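Local structure of putative trimethylamine methyltransferase (Rhizobium meliloti, 4YYC) at residues Glu471-Ile475 with Glu476-Arg480; Pro366-Gln369 with Ala370-Ser374; Asp220-Ala223 with Met224-Leu228. The protein probably transfers methyl groups as a trimethylamine methyltransferase-type enzyme. All coordinates share one frame; numbering follows the deposited sequence. Where two conformers were deposited one is given.

Interaction 1 (Glu471-Ile475 with Glu476-Arg480); sequences EQWEI and EGEKR
One face of the Trp-473 indole carries the backbone of Glu-478: CA of Glu-478 sits 3.5 Å from the centroid of the six-membered ring, a CH-pi contact over the face. CB of Glu-478 continues across the ring at 3.6 Å from CH2 of Trp-473, and CG passes CZ3. At the edge, NE1 of Trp-473 donates to Lys-479 O over 2.9 Å, the acceptor lying 18° out of the ring plane. With CG of Trp-473 anti to the backbone N (chi1 169°), the indole stands out from the flank of the helix, and the chain folds back over its face after Gly-477. The amide of Gln-472 stands nearly perpendicular to the carboxylate of Glu-476; its NE2 reaches Glu-476 OE2 at 3.0 Å in an almost straight bond, within the amide plane but from above the carboxylate plane.

Between these side chains the helix ends in a Schellman motif. Gly-477, at positive phi, is its C-prime residue: Glu-478 N bonds to Trp-473 O (3.0 Å) and Gly-477 N to Glu-474 O (3.1 Å). One water donates to Trp-473 O and accepts from Lys-479 N; another bridges Glu-474 O and Glu-478 OE2. Val-365 of the second subunit also packs on Trp-473, so the indole joins this turn to the dimer contact.

Glu-474 and Glu-478 run side by side with their OE2 atoms 4.5 Å apart, a proximity that probably costs some charge repulsion at this surface; the water on Glu-478 OE2 may ease it.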
loop_
_atom_site.group_PDB
_atom_site.type_symbol
_atom_site.label_atom_id
_atom_site.label_comp_id
_atom_site.label_asym_id
_atom_site.label_seq_id
_atom_site.Cartn_x
_atom_site.Cartn_y
_atom_site.Cartn_z
ATOM N N GLU A 471 -4.907 5.518 27.319
ATOM C CA GLU A 471 -5.769 5.914 28.420
ATOM C C GLU A 471 -6.975 6.681 27.923
ATOM O O GLU A 471 -8.078 6.422 28.371
ATOM C CB GLU A 471 -5.001 6.704 29.466
ATOM C CG GLU A 471 -4.003 5.884 30.278
ATOM C CD GLU A 471 -2.729 5.488 29.549
ATOM O OE1 GLU A 471 -2.333 6.129 28.520
ATOM O OE2 GLU A 471 -2.152 4.493 30.104
ATOM N N GLN A 472 -6.797 7.620 27.018
ATOM C CA GLN A 472 -7.918 8.342 26.484
ATOM C C GLN A 472 -8.844 7.455 25.663
ATOM O O GLN A 472 -10.047 7.495 25.776
ATOM C CB GLN A 472 -7.461 9.545 25.666
ATOM C CG GLN A 472 -8.650 10.323 25.100
ATOM C CD GLN A 472 -8.300 11.637 24.431
ATOM O OE1 GLN A 472 -7.149 12.053 24.401
ATOM N NE2 GLN A 472 -9.314 12.298 23.889
ATOM N N TRP A 473 -8.252 6.592 24.850
ATOM C CA TRP A 473 -9.030 5.698 23.994
ATOM C C TRP A 473 -9.859 4.704 24.832
ATOM O O TRP A 473 -11.005 4.400 24.498
ATOM C CB TRP A 473 -8.078 4.998 23.022
ATOM C CG TRP A 473 -8.639 3.847 22.223
ATOM C CD1 TRP A 473 -9.246 3.902 21.004
ATOM C CD2 TRP A 473 -8.590 2.464 22.592
ATOM N NE1 TRP A 473 -9.547 2.606 20.577
ATOM C CE2 TRP A 473 -9.167 1.722 21.546
ATOM C CE3 TRP A 473 -8.069 1.784 23.679
ATOM C CZ2 TRP A 473 -9.301 0.325 21.602
ATOM C CZ3 TRP A 473 -8.184 0.393 23.720
ATOM C CH2 TRP A 473 -8.786 -0.315 22.684
ATOM N N GLU A 474 -9.313 4.266 25.958
ATOM C CA GLU A 474 -10.031 3.366 26.888
ATOM C C GLU A 474 -11.188 4.129 27.531
ATOM O O GLU A 474 -12.307 3.592 27.612
ATOM C CB GLU A 474 -9.055 2.800 27.930
ATOM C CG GLU A 474 -9.683 1.826 28.904
ATOM C CD GLU A 474 -8.736 1.384 30.021
ATOM O OE1 GLU A 474 -7.901 2.158 30.533
ATOM O OE2 GLU A 474 -8.876 0.219 30.432
ATOM N N ILE A 475 -10.956 5.379 27.964
ATOM C CA ILE A 475 -12.037 6.260 28.493
ATOM C C ILE A 475 -13.181 6.456 27.486
ATOM O O ILE A 475 -14.367 6.468 27.844
ATOM C CB ILE A 475 -11.446 7.631 28.909
ATOM C CG1 ILE A 475 -10.642 7.458 30.187
ATOM C CG2 ILE A 475 -12.492 8.726 29.090
ATOM C CD1 ILE A 475 -9.702 8.605 30.477
ATOM N N GLU A 476 -12.798 6.543 26.223
ATOM C CA GLU A 476 -13.750 6.734 25.145
ATOM C C GLU A 476 -14.302 5.422 24.589
ATOM O O GLU A 476 -14.771 5.419 23.446
ATOM C CB GLU A 476 -13.132 7.581 24.066
ATOM C CG GLU A 476 -12.772 8.959 24.586
ATOM C CD GLU A 476 -12.225 9.959 23.596
ATOM O OE1 GLU A 476 -11.981 9.639 22.428
ATOM O OE2 GLU A 476 -12.022 11.104 24.040
ATOM N N GLY A 477 -14.211 4.304 25.305
ATOM C CA GLY A 477 -14.953 3.086 24.969
ATOM C C GLY A 477 -14.199 2.038 24.173
ATOM O O GLY A 477 -14.833 1.093 23.678
ATOM N N GLU A 478 -12.882 2.144 24.110
ATOM C CA GLU A 478 -12.098 1.119 23.439
ATOM C C GLU A 478 -12.652 0.830 22.027
ATOM O O GLU A 478 -12.804 -0.317 21.628
ATOM C CB GLU A 478 -12.029 -0.153 24.256
ATOM C CG GLU A 478 -11.375 0.064 25.630
ATOM C CD GLU A 478 -11.363 -1.185 26.483
ATOM O OE1 GLU A 478 -10.684 -2.160 26.126
ATOM O OE2 GLU A 478 -11.999 -1.179 27.512
ATOM N N LYS A 479 -12.896 1.894 21.286
ATOM C CA LYS A 479 -13.584 1.774 19.991
ATOM C C LYS A 479 -12.670 1.396 18.837
ATOM O O LYS A 479 -11.584 1.966 18.670
ATOM C CB LYS A 479 -14.290 3.079 19.655
ATOM C CG LYS A 479 -15.420 3.471 20.580
ATOM C CD LYS A 479 -16.022 4.783 20.220
ATOM C CE LYS A 479 -17.201 5.070 21.153
ATOM N NZ LYS A 479 -17.872 6.336 20.834
ATOM N N ARG A 480 -13.153 0.478 18.025
ATOM C CA ARG A 480 -12.505 0.177 16.761
ATOM C C ARG A 480 -12.939 1.233 15.732
ATOM O O ARG A 480 -13.960 1.904 15.862
ATOM C CB ARG A 480 -12.870 -1.229 16.320
ATOM C CG ARG A 480 -12.349 -2.267 17.277
ATOM C CD ARG A 480 -12.978 -3.611 16.992
ATOM N NE ARG A 480 -12.733 -4.059 15.634
ATOM C CZ ARG A 480 -11.654 -4.724 15.227
ATOM N NH1 ARG A 480 -11.554 -5.068 13.964
ATOM N NH2 ARG A 480 -10.687 -5.047 16.065
HETATM O O HOH W 1 -12.323 4.647 22.061
HETATM O O HOH W 2 -13.488 1.175 28.253
#

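Interaction 2 (Pro366-Gln369 with Ala370-Ser374); sequences PDAQ and AAHES
The side chains of Gln-369 and Glu-373 meet at a slant one turn apart, amide and carboxylate steeply turned against each other, at the start of helix 368-383, whose N-cap is Asp-367. CB of Gln-369 leaves the helix facing away from Ala-370 to Ser-374. The chain then runs out extended, with CG opposite the backbone N, which brings CG alongside the Glu-373 carboxylate, 3.3 Å from OE2. CD follows past the same oxygen, and at the tip NE2 of Gln-369 donates to Glu-373 OE2 over 3.0 Å. That bond is bent, 143° at the hydrogen, and meets OE2 on its syn side but 32° out of the carboxylate plane. The other amide atom, OE1, accepts from Asp-466 N of the second subunit, so both ends of the amide are held and its rotation is fixed. Glu-373 is gripped likewise, its OE1 taking the N-H of Gly-362.

At the cap, Asp-367 has CG between its backbone N and carbonyl carbon (chi1 70°), which turns OD1 back over the first turn. There OD1 accepts a nearly straight bond from Ala-370 N at 3.1 Å and a weak one from Gln-369 N, and Ser-363 OG bonds to it as well. OD2 reaches Ile-481 N of the second subunit, tying this helix start to the partner chain. Farther along, His-372 N bonds to Ala-368 O at 2.9 Å. Ala-370 O accepts twice, from Ser-374 N and, at 2.8 Å, from Ser-374 OG, the two donors arriving from opposite faces of the carbonyl plane.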
loop_
_atom_site.group_PDB
_atom_site.type_symbol
_atom_site.label_atom_id
_atom_site.label_comp_id
_atom_site.label_asym_id
_atom_site.label_seq_id
_atom_site.Cartn_x
_atom_site.Cartn_y
_atom_site.Cartn_z
ATOM N N PRO A 366 -15.265 -5.288 8.157
ATOM C CA PRO A 366 -14.281 -4.223 7.901
ATOM C C PRO A 366 -13.090 -4.340 8.898
ATOM O O PRO A 366 -12.802 -3.388 9.627
ATOM C CB PRO A 366 -15.123 -2.944 8.104
ATOM C CG PRO A 366 -16.115 -3.333 9.091
ATOM C CD PRO A 366 -16.461 -4.781 8.830
ATOM N N ASP A 367 -12.461 -5.507 8.937
ATOM C CA ASP A 367 -11.367 -5.792 9.885
ATOM C C ASP A 367 -10.019 -5.605 9.213
ATOM O O ASP A 367 -9.921 -4.943 8.172
ATOM C CB ASP A 367 -11.538 -7.223 10.436
ATOM C CG ASP A 367 -11.271 -8.326 9.390
ATOM O OD1 ASP A 367 -11.200 -8.025 8.180
ATOM O OD2 ASP A 367 -11.170 -9.486 9.859
ATOM N N ALA A 368 -8.945 -6.045 9.884
ATOM C CA ALA A 368 -7.605 -5.871 9.332
ATOM C C ALA A 368 -7.364 -6.594 8.027
ATOM O O ALA A 368 -6.584 -6.140 7.236
ATOM C CB ALA A 368 -6.531 -6.225 10.366
ATOM N N GLN A 369 -8.117 -7.680 7.775
ATOM C CA GLN A 369 -8.054 -8.334 6.464
ATOM C C GLN A 369 -8.624 -7.406 5.400
ATOM O O GLN A 369 -7.980 -7.151 4.355
ATOM C CB GLN A 369 -8.800 -9.685 6.467
ATOM C CG GLN A 369 -8.747 -10.355 5.107
ATOM C CD GLN A 369 -9.615 -11.580 5.002
ATOM O OE1 GLN A 369 -9.947 -12.226 6.004
ATOM N NE2 GLN A 369 -10.012 -11.905 3.783
ATOM N N ALA A 370 -9.820 -6.892 5.649
ATOM C CA ALA A 370 -10.444 -5.994 4.685
ATOM C C ALA A 370 -9.508 -4.849 4.366
ATOM O O ALA A 370 -9.341 -4.435 3.196
ATOM C CB ALA A 370 -11.734 -5.465 5.205
ATOM N N ALA A 371 -8.886 -4.310 5.442
ATOM C CA ALA A 371 -8.040 -3.117 5.285
ATOM C C ALA A 371 -6.744 -3.408 4.559
ATOM O O ALA A 371 -6.343 -2.625 3.701
ATOM C CB ALA A 371 -7.759 -2.511 6.653
ATOM N N HIS A 372 -6.056 -4.486 4.897
ATOM C CA HIS A 372 -4.819 -4.840 4.182
ATOM C C HIS A 372 -5.110 -5.080 2.704
ATOM O O HIS A 372 -4.378 -4.630 1.852
ATOM C CB HIS A 372 -4.126 -6.039 4.791
ATOM C CG HIS A 372 -3.249 -5.709 5.951
ATOM N ND1 HIS A 372 -2.064 -5.005 5.818
ATOM C CD2 HIS A 372 -3.354 -6.027 7.267
ATOM C CE1 HIS A 372 -1.483 -4.920 7.012
ATOM N NE2 HIS A 372 -2.271 -5.478 7.911
ATOM N N GLU A 373 -6.182 -5.814 2.442
ATOM C CA GLU A 373 -6.490 -6.139 1.050
ATOM C C GLU A 373 -6.799 -4.830 0.298
ATOM O O GLU A 373 -6.333 -4.607 -0.805
ATOM C CB GLU A 373 -7.615 -7.164 0.982
ATOM C CG GLU A 373 -7.195 -8.517 1.519
ATOM C CD GLU A 373 -8.298 -9.549 1.636
ATOM O OE1 GLU A 373 -9.481 -9.202 1.583
ATOM O OE2 GLU A 373 -7.978 -10.729 1.878
ATOM N N SER A 374 -7.664 -3.997 0.876
ATOM C CA SER A 374 -8.036 -2.735 0.255
ATOM C C SER A 374 -6.879 -1.775 0.096
ATOM O O SER A 374 -6.720 -1.168 -0.968
ATOM C CB SER A 374 -9.110 -2.052 1.089
ATOM O OG SER A 374 -10.321 -2.865 1.145
#

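Interaction 3 (Asp220-Ala223 with Met224-Leu228); sequences DTVA and MAKIL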
loop_
_atom_site.group_PDB
_atom_site.type_symbol
_atom_site.label_atom_id
_atom_site.label_comp_id
_atom_site.label_asym_id
_atom_site.label_seq_id
_atom_site.Cartn_x
_atom_site.Cartn_y
_atom_site.Cartn_z
ATOM N N ASP A 220 -32.938 4.556 -22.052
ATOM C CA ASP A 220 -33.579 5.383 -21.022
ATOM C C ASP A 220 -32.578 6.316 -20.316
ATOM O O ASP A 220 -32.905 7.471 -20.021
ATOM C CB ASP A 220 -34.279 4.542 -19.959
ATOM C CG ASP A 220 -35.546 3.851 -20.458
ATOM O OD1 ASP A 220 -36.143 4.215 -21.502
ATOM O OD2 ASP A 220 -36.021 2.911 -19.765
ATOM N N THR A 221 -31.366 5.823 -20.039
ATOM C CA THR A 221 -30.354 6.646 -19.414
ATOM C C THR A 221 -30.021 7.839 -20.293
ATOM O O THR A 221 -29.946 8.964 -19.819
ATOM C CB THR A 221 -29.074 5.837 -19.136
ATOM O OG1 THR A 221 -29.368 4.721 -18.261
ATOM C CG2 THR A 221 -27.970 6.688 -18.511
ATOM N N VAL A 222 -29.837 7.588 -21.583
ATOM C CA VAL A 222 -29.548 8.671 -22.535
ATOM C C VAL A 222 -30.704 9.664 -22.550
ATOM O O VAL A 222 -30.486 10.868 -22.574
ATOM C CB VAL A 222 -29.198 8.113 -23.943
ATOM C CG1 VAL A 222 -29.094 9.238 -24.972
ATOM C CG2 VAL A 222 -27.907 7.323 -23.889
ATOM N N ALA A 223 -31.930 9.193 -22.556
ATOM C CA ALA A 223 -33.080 10.085 -22.585
ATOM C C ALA A 223 -33.142 10.975 -21.333
ATOM O O ALA A 223 -33.430 12.179 -21.435
ATOM C CB ALA A 223 -34.380 9.274 -22.770
HETATM N N MSE A 224 -32.861 10.391 -20.172
HETATM C CA MSE A 224 -32.812 11.142 -18.941
HETATM C C MSE A 224 -31.703 12.151 -18.990
HETATM O O MSE A 224 -31.882 13.259 -18.546
HETATM C CB MSE A 224 -32.653 10.181 -17.783
HETATM C CG MSE A 224 -33.998 9.502 -17.572
HETATM SE SE MSE A 224 -33.948 8.155 -16.146
HETATM C CE MSE A 224 -33.979 9.462 -14.725
ATOM N N ALA A 225 -30.526 11.756 -19.472
ATOM C CA ALA A 225 -29.399 12.660 -19.581
ATOM C C ALA A 225 -29.738 13.844 -20.466
ATOM O O ALA A 225 -29.323 14.998 -20.165
ATOM C CB ALA A 225 -28.182 11.939 -20.140
ATOM N N LYS A 226 -30.478 13.598 -21.554
ATOM C CA LYS A 226 -30.871 14.699 -22.454
ATOM C C LYS A 226 -31.843 15.653 -21.808
ATOM O O LYS A 226 -31.754 16.854 -22.050
ATOM C CB LYS A 226 -31.416 14.182 -23.771
ATOM C CG LYS A 226 -30.370 13.519 -24.621
ATOM C CD LYS A 226 -30.860 13.086 -26.004
ATOM C CE LYS A 226 -29.681 12.578 -26.803
ATOM N NZ LYS A 226 -30.014 12.383 -28.210
ATOM N N ILE A 227 -32.769 15.150 -20.991
ATOM C CA ILE A 227 -33.632 16.017 -20.182
ATOM C C ILE A 227 -32.793 16.924 -19.255
ATOM O O ILE A 227 -33.081 18.110 -19.104
ATOM C CB ILE A 227 -34.649 15.185 -19.362
ATOM C CG1 ILE A 227 -35.690 14.581 -20.306
ATOM C CG2 ILE A 227 -35.346 16.045 -18.308
ATOM C CD1 ILE A 227 -36.446 13.365 -19.822
ATOM N N LEU A 228 -31.768 16.352 -18.662
ATOM C CA LEU A 228 -30.924 17.047 -17.683
ATOM C C LEU A 228 -29.975 18.082 -18.305
ATOM O O LEU A 228 -29.884 19.206 -17.827
ATOM C CB LEU A 228 -30.141 16.008 -16.900
ATOM C CG LEU A 228 -29.161 16.537 -15.889
ATOM C CD1 LEU A 228 -29.821 17.449 -14.863
ATOM C CD2 LEU A 228 -28.510 15.365 -15.200
#
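Val-222 and Lys-226 run alongside each other in the same direction, one turn apart on helix 215-229. The touch is aliphatic: CG1 of Val-222 meets CE of Lys-226 at 3.9 Å. CG1 reaches that position because it stands opposite the backbone N (chi1 172°), while the lysine chain runs fully extended past it. Nearer its root, CG of Lys-226 rests 3.4 Å from Val-222 O, the carbonyl that also takes Lys-226 N. The ammonium NZ is carried beyond the valine to salt bridges with Glu-235 and Asp-231.

Met-224, a selenomethionine, starts out like Lys-226, its CG 3.4 Å from Asp-220 O, but bends at chi3 (77°) where the lysine stays straight. Its side chain packs on Phe-512 and Ile-513 of helix 503-518 and Val-197 of helix 192-202. Ile-227 lays CG1 over Ala-223 O at 3.5 Å, and its side chain meets Ala-508 of helix 503-518.

Underneath runs the regular helical ladder, with Met-224 N to Asp-220 O at 2.9 Å and Ile-227 N to Ala-223 O at 3.1 Å. Asp-220 sends its carboxylate to Arg-516 and His-193. The chemistry thus divides: carbon meets carbon or carbonyl within the helix, while the charged ends of Asp-220 and Lys-226 are matched by opposite charges from other parts of the chain, which probably keeps both ionised.

From the N terminus, interaction 3 comes first, inside helix 215-229, then interaction 2 at the start of helix 368-383, and last interaction 1, where helix 470-475 gives way to the loop before helix 481-495. Each is local and closes no long loop; they follow in series, none nested or crossing. Interaction 3 stands apart, about 38 Å between centres from interaction 2 and across the chain's centre from it, joining helix 215-229 to helices 192-202 and 503-518. Interactions 1 and 2, centres about 21 Å apart, touch where Arg-480 packs on Asp-367, and both contact the second subunit, linking these two regions to the dimer interface.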